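Local structure of S-M checkpoint control protein rad4 (Schizosaccharomyces pombe, 4BU0) at residues 140-145 with 149-154. The protein acts as a checkpoint adaptor essential for DNA replication, binding phosphorylated Crb2 through its first two BRCT domains, the part present here. Numbering follows the deposited sequence.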
# COMPACT_ATOMS: atom_id res chain seq x y z
N THR A 140 -4.88 -9.44 5.89
CA THR A 140 -3.54 -9.44 5.31
C THR A 140 -2.46 -9.50 6.37
O THR A 140 -1.35 -9.99 6.12
CB THR A 140 -3.34 -8.21 4.40
OG1 THR A 140 -3.40 -7.00 5.16
CG2 THR A 140 -4.37 -8.17 3.24
N HIS A 141 -2.75 -8.90 7.56
CA HIS A 141 -1.78 -8.86 8.64
C HIS A 141 -2.45 -9.04 9.96
O HIS A 141 -3.40 -8.32 10.24
CB HIS A 141 -1.02 -7.51 8.69
CG HIS A 141 -0.27 -7.19 7.43
ND1 HIS A 141 -0.92 -6.71 6.30
CD2 HIS A 141 1.06 -7.35 7.16
CE1 HIS A 141 0.04 -6.55 5.37
NE2 HIS A 141 1.24 -6.93 5.85
N LEU A 142 -1.94 -9.97 10.76
CA LEU A 142 -2.37 -10.10 12.14
C LEU A 142 -1.25 -9.55 13.02
O LEU A 142 -0.17 -10.11 12.99
CB LEU A 142 -2.64 -11.59 12.47
CG LEU A 142 -2.95 -11.84 13.95
CD1 LEU A 142 -4.24 -11.21 14.37
CD2 LEU A 142 -2.96 -13.35 14.26
N ILE A 143 -1.50 -8.46 13.76
CA ILE A 143 -0.50 -7.93 14.68
C ILE A 143 -0.73 -8.64 16.00
O ILE A 143 -1.83 -8.53 16.57
CB ILE A 143 -0.62 -6.41 14.81
CG1 ILE A 143 -0.40 -5.71 13.44
CG2 ILE A 143 0.40 -5.93 15.87
CD1 ILE A 143 -0.70 -4.20 13.49
N ALA A 144 0.29 -9.35 16.48
CA ALA A 144 0.13 -10.18 17.67
C ALA A 144 1.02 -9.72 18.80
O ALA A 144 2.18 -9.37 18.55
CB ALA A 144 0.47 -11.62 17.32
N GLY A 145 0.47 -9.67 20.01
CA GLY A 145 1.27 -9.33 21.19
C GLY A 145 2.07 -10.53 21.66
O GLY A 145 3.16 -10.36 22.22
N GLY A 149 -2.94 -18.48 21.01
CA GLY A 149 -4.34 -18.11 20.95
C GLY A 149 -4.98 -18.52 19.64
O GLY A 149 -4.31 -18.93 18.68
N ARG A 150 -6.30 -18.36 19.60
CA ARG A 150 -7.13 -18.81 18.50
C ARG A 150 -6.85 -18.04 17.20
O ARG A 150 -6.80 -18.65 16.13
CB ARG A 150 -8.60 -18.71 18.86
CG ARG A 150 -9.02 -19.75 19.92
CD ARG A 150 -10.37 -19.40 20.53
NE ARG A 150 -11.42 -19.42 19.51
CZ ARG A 150 -12.69 -19.08 19.72
NH1 ARG A 150 -13.09 -18.70 20.92
NH2 ARG A 150 -13.56 -19.12 18.72
N LYS A 151 -6.71 -16.71 17.29
CA LYS A 151 -6.43 -15.96 16.06
C LYS A 151 -5.05 -16.34 15.55
O LYS A 151 -4.86 -16.53 14.35
CB LYS A 151 -6.49 -14.44 16.32
CG LYS A 151 -7.89 -13.88 16.37
CD LYS A 151 -7.83 -12.36 16.61
CE LYS A 151 -9.17 -11.68 16.58
NZ LYS A 151 -9.04 -10.22 16.93
N TYR A 152 -4.05 -16.44 16.45
CA TYR A 152 -2.73 -16.81 16.01
C TYR A 152 -2.72 -18.16 15.32
O TYR A 152 -2.13 -18.27 14.25
CB TYR A 152 -1.78 -16.84 17.23
CG TYR A 152 -0.40 -17.35 16.91
CD1 TYR A 152 0.53 -16.56 16.24
CD2 TYR A 152 -0.00 -18.63 17.29
CE1 TYR A 152 1.80 -17.03 15.93
CE2 TYR A 152 1.28 -19.11 17.00
CZ TYR A 152 2.17 -18.31 16.32
OH TYR A 152 3.43 -18.77 16.02
N GLU A 153 -3.39 -19.18 15.91
CA GLU A 153 -3.38 -20.51 15.31
C GLU A 153 -4.07 -20.50 13.94
O GLU A 153 -3.59 -21.14 13.00
CB GLU A 153 -4.02 -21.55 16.24
CG GLU A 153 -3.25 -21.73 17.55
CD GLU A 153 -1.84 -22.28 17.47
OE1 GLU A 153 -1.49 -22.93 16.45
OE2 GLU A 153 -1.07 -22.07 18.44
N TYR A 154 -5.18 -19.75 13.81
CA TYR A 154 -5.85 -19.74 12.53
C TYR A 154 -5.07 -18.95 11.48
O TYR A 154 -5.11 -19.28 10.30
CB TYR A 154 -7.31 -19.24 12.63
CG TYR A 154 -8.25 -20.38 12.27
CD1 TYR A 154 -8.22 -21.59 12.97
CD2 TYR A 154 -9.13 -20.28 11.21
CE1 TYR A 154 -9.03 -22.66 12.61
CE2 TYR A 154 -9.95 -21.34 10.83
CZ TYR A 154 -9.90 -22.53 11.54
OH TYR A 154 -10.71 -23.57 11.17
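L142 of strand 141-144 reaches helix 150-157 with one methyl: its CD2 lies 3.7 Å from K151 O and 3.9 Å from Y152 CA, touching the helix backbone itself. CG is anti to the backbone N (chi1 173°) and CD2 carries the chain on, away from CA, to the first turn of the helix. The K151 side chain passes alongside, its CB 4.2 Å from L142 CD2. This leucine methyl on the helix backbone is the tight, buried part of the contact. Toward the strand's end the packing loosens: A144 CB points toward the helix but stays 5.1 Å from Y152 CD1, and the partly exposed Y152 ring rests on V162 of the next strand. Both segments belong to the beta-alpha-beta unit that runs on into strand 161-163 of the second BRCT domain, where 141-144 lies between 106-110 and 161-163 in the parallel sheet. The polar end of K151 leaves the leucine behind: NZ hydrogen-bonds to L109 O, P133 O and a modified side chain of the bound Crb2 phosphopeptide, probably its phosphorylated residue. Only van der Waals contact thus joins the two segments here, while the polar end of K151 is bonded elsewhere, consistent with a role for this lysine in phosphopeptide recognition.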